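Local coordinates for protein nucleoside diphosphate kinase (Encephalitozoon cuniculi, PDB 3MPD) that probably transfers the gamma phosphate of ATP to nucleoside diphosphates through a phosphorylated enzyme intermediate, supplying the cell with the other nucleoside triphosphates, at residues I117-D122 with E128-L133. Numbering follows the deposited sequence.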
ATOM      1  N   ILE A 117       6.091 -11.602  10.512  1.00 18.50           N
ATOM      2  CA  ILE A 117       6.136 -10.590   9.411  1.00 17.85           C
ATOM      3  C   ILE A 117       4.769 -10.216   8.825  1.00 18.62           C
ATOM      4  O   ILE A 117       4.525  -9.050   8.484  1.00 18.84           O
ATOM      5  CB  ILE A 117       7.069 -11.018   8.229  1.00 16.64           C
ATOM      6  CG1 ILE A 117       8.461 -11.458   8.723  1.00 17.77           C
ATOM      7  CG2 ILE A 117       7.166  -9.905   7.163  1.00 16.13           C
ATOM      8  CD1 ILE A 117       9.213 -10.358   9.535  1.00 19.15           C
ATOM      9  N   ILE A 118       3.918 -11.226   8.626  1.00 18.72           N
ATOM     10  CA  ILE A 118       2.803 -11.101   7.704  1.00 19.28           C
ATOM     11  C   ILE A 118       1.776 -12.195   8.004  1.00 21.12           C
ATOM     12  O   ILE A 118       2.112 -13.281   8.531  1.00 22.29           O
ATOM     13  CB  ILE A 118       3.321 -11.208   6.195  1.00 19.06           C
ATOM     14  CG1 ILE A 118       2.253 -10.839   5.168  1.00 18.62           C
ATOM     15  CG2 ILE A 118       3.933 -12.594   5.902  1.00 17.18           C
ATOM     16  CD1 ILE A 118       2.861 -10.830   3.685  1.00 16.81           C
ATOM     17  N   HIS A 119       0.515 -11.896   7.718  1.00 21.53           N
ATOM     18  CA  HIS A 119      -0.525 -12.896   7.724  1.00 22.56           C
ATOM     19  C   HIS A 119      -1.033 -13.061   6.304  1.00 22.10           C
ATOM     20  O   HIS A 119      -1.259 -12.055   5.625  1.00 21.67           O
ATOM     21  CB  HIS A 119      -1.699 -12.397   8.569  1.00 24.82           C
ATOM     22  CG  HIS A 119      -2.959 -13.152   8.306  1.00 27.67           C
ATOM     23  ND1 HIS A 119      -3.253 -14.345   8.932  1.00 31.26           N
ATOM     24  CD2 HIS A 119      -3.988 -12.903   7.459  1.00 29.37           C
ATOM     25  CE1 HIS A 119      -4.409 -14.800   8.485  1.00 30.36           C
ATOM     26  NE2 HIS A 119      -4.880 -13.938   7.597  1.00 31.55           N
ATOM     27  N   GLY A 120      -1.265 -14.298   5.848  1.00 22.06           N
ATOM     28  CA  GLY A 120      -2.020 -14.489   4.600  1.00 21.44           C
ATOM     29  C   GLY A 120      -3.113 -15.509   4.840  1.00 24.08           C
ATOM     30  O   GLY A 120      -2.899 -16.454   5.600  1.00 22.83           O
ATOM     31  N   SER A 121      -4.281 -15.341   4.206  1.00 24.47           N
ATOM     32  CA  SER A 121      -5.379 -16.307   4.396  1.00 26.71           C
ATOM     33  C   SER A 121      -4.948 -17.754   4.118  1.00 27.59           C
ATOM     34  O   SER A 121      -4.132 -17.998   3.250  1.00 26.80           O
ATOM     35  CB  SER A 121      -6.581 -15.964   3.499  1.00 27.04           C
ATOM     36  OG  SER A 121      -6.966 -14.617   3.662  1.00 26.21           O
ATOM     37  N   ASP A 122      -5.519 -18.710   4.846  1.00 30.97           N
ATOM     38  CA  ASP A 122      -5.151 -20.116   4.655  1.00 32.86           C
ATOM     39  C   ASP A 122      -6.081 -20.861   3.697  1.00 34.02           C
ATOM     40  O   ASP A 122      -5.734 -21.931   3.206  1.00 35.21           O
ATOM     41  CB  ASP A 122      -4.968 -20.864   5.989  1.00 33.92           C
ATOM     42  CG  ASP A 122      -6.252 -21.023   6.790  1.00 38.59           C
ATOM     43  OD1 ASP A 122      -7.332 -20.498   6.411  1.00 40.52           O
ATOM     44  OD2 ASP A 122      -6.169 -21.697   7.848  1.00 41.18           O
ATOM     45  N   GLU A 128     -12.448 -14.684   2.618  1.00 36.44           N
ATOM     46  CA  GLU A 128     -13.709 -13.913   2.501  1.00 39.09           C
ATOM     47  C   GLU A 128     -14.145 -13.319   3.844  1.00 39.70           C
ATOM     48  O   GLU A 128     -14.491 -12.141   3.924  1.00 40.08           O
ATOM     49  CB  GLU A 128     -14.817 -14.780   1.895  1.00 41.40           C
ATOM     50  CG  GLU A 128     -14.541 -15.106   0.418  1.00 42.99           C
ATOM     51  CD  GLU A 128     -14.330 -13.862  -0.442  1.00 44.40           C
ATOM     52  OE1 GLU A 128     -15.246 -13.001  -0.490  1.00 45.35           O
ATOM     53  OE2 GLU A 128     -13.253 -13.750  -1.087  1.00 42.93           O
ATOM     54  N   LYS A 129     -14.083 -14.128   4.894  1.00 39.94           N
ATOM     55  CA  LYS A 129     -14.338 -13.660   6.260  1.00 41.24           C
ATOM     56  C   LYS A 129     -13.378 -12.528   6.662  1.00 39.01           C
ATOM     57  O   LYS A 129     -13.822 -11.525   7.212  1.00 39.38           O
ATOM     58  CB  LYS A 129     -14.260 -14.831   7.269  1.00 42.70           C
ATOM     59  CG  LYS A 129     -14.172 -14.406   8.745  1.00 44.09           C
ATOM     60  CD  LYS A 129     -13.816 -15.566   9.667  1.00 47.71           C
ATOM     61  CE  LYS A 129     -13.030 -15.071  10.871  1.00 46.27           C
ATOM     62  NZ  LYS A 129     -13.176 -15.958  12.035  1.00 50.20           N
ATOM     63  N   GLU A 130     -12.076 -12.703   6.402  1.00 35.80           N
ATOM     64  CA  GLU A 130     -11.070 -11.700   6.770  1.00 34.60           C
ATOM     65  C   GLU A 130     -11.246 -10.401   5.973  1.00 34.84           C
ATOM     66  O   GLU A 130     -11.156  -9.318   6.543  1.00 35.38           O
ATOM     67  CB  GLU A 130      -9.633 -12.245   6.615  1.00 31.88           C
ATOM     68  CG  GLU A 130      -9.292 -13.352   7.647  1.00 31.39           C
ATOM     69  CD  GLU A 130      -8.087 -14.218   7.246  1.00 31.16           C
ATOM     70  OE1 GLU A 130      -7.365 -13.876   6.261  1.00 29.34           O
ATOM     71  OE2 GLU A 130      -7.841 -15.244   7.940  1.00 29.05           O
ATOM     72  N   ILE A 131     -11.503 -10.511   4.670  1.00 34.42           N
ATOM     73  CA  ILE A 131     -11.781  -9.320   3.858  1.00 34.97           C
ATOM     74  C   ILE A 131     -12.969  -8.504   4.408  1.00 38.13           C
ATOM     75  O   ILE A 131     -12.843  -7.283   4.593  1.00 38.29           O
ATOM     76  CB  ILE A 131     -11.963  -9.669   2.374  1.00 35.03           C
ATOM     77  CG1 ILE A 131     -10.625 -10.125   1.786  1.00 30.95           C
ATOM     78  CG2 ILE A 131     -12.526  -8.469   1.589  1.00 36.49           C
ATOM     79  CD1 ILE A 131     -10.728 -10.892   0.494  1.00 31.42           C
ATOM     80  N   LYS A 132     -14.091  -9.173   4.708  1.00 40.33           N
ATOM     81  CA  LYS A 132     -15.272  -8.490   5.264  1.00 43.86           C
ATOM     82  C   LYS A 132     -15.007  -7.931   6.660  1.00 43.69           C
ATOM     83  O   LYS A 132     -15.538  -6.894   7.028  1.00 45.12           O
ATOM     84  CB  LYS A 132     -16.505  -9.411   5.300  1.00 46.69           C
ATOM     85  CG  LYS A 132     -16.971  -9.916   3.924  1.00 50.17           C
ATOM     86  CD  LYS A 132     -18.125 -10.920   4.059  1.00 58.36           C
ATOM     87  CE  LYS A 132     -18.009 -12.041   3.015  1.00 58.56           C
ATOM     88  NZ  LYS A 132     -18.573 -13.327   3.556  1.00 60.76           N
ATOM     89  N   LEU A 133     -14.176  -8.622   7.428  1.00 42.14           N
ATOM     90  CA  LEU A 133     -13.830  -8.183   8.778  1.00 42.48           C
ATOM     91  C   LEU A 133     -12.976  -6.908   8.775  1.00 41.02           C
ATOM     92  O   LEU A 133     -13.281  -5.953   9.483  1.00 41.77           O
ATOM     93  CB  LEU A 133     -13.101  -9.311   9.510  1.00 41.04           C
ATOM     94  CG  LEU A 133     -12.773  -9.109  10.976  1.00 43.71           C
ATOM     95  CD1 LEU A 133     -14.050  -8.862  11.844  1.00 45.72           C
ATOM     96  CD2 LEU A 133     -11.961 -10.312  11.460  1.00 42.15           C
TER
HETATM   97  O   HOH W   1      -6.649 -17.577   7.368  1.00 14.09           O
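His119 and Glu130 reach for each other from opposite directions, the imidazole from the edge strand 118-120 and the carboxylate from helix 124-134, and they illustrate how a second-shell acid can fix the rotation of a reactive ring. His119 NE2 donates to Glu130 OE1 over 2.8 Å, with a nearly straight N-H...O angle of 170°. The acceptor lies in the ring plane, whereas the carboxylate is turned 64° from that plane and is met from above. From the opposite face of the carboxylate comes the hydroxyl of Ser121, whose OG donates a hydrogen bond to the same OE1 at 2.7 Å. Two donors thus grip one oxygen from two faces, which probably holds the carboxylate steady. Glu130 spans the gap because its chain runs extended beyond CG (chi2 161°), carrying the carboxylate straight out from the helix. The other oxygen, OE2, is engaged as well: it accepts from a water at 2.7 Å, and that water in turn accepts from Asp122 N at 3.0 Å, linking the acid to the backbone just past the strand.

Ser121 OG also hydrogen-bonds with Phe9 N of the neighbouring strand 7-12, and the His52 ring packs edge-to-face with that of His119. By similarity, His119 is the residue phosphorylated in the ping-pong reaction, at ND1 (the pros nitrogen), the ring nitrogen separated by CE1 from the one bound to Glu130, near the probable ATP-binding residues Lys13 and Arg106. A glutamate bound to NE2 of the histidine, probably orienting the ring so that ND1 can take the phosphate, is characteristic of the nucleoside diphosphate kinase active site.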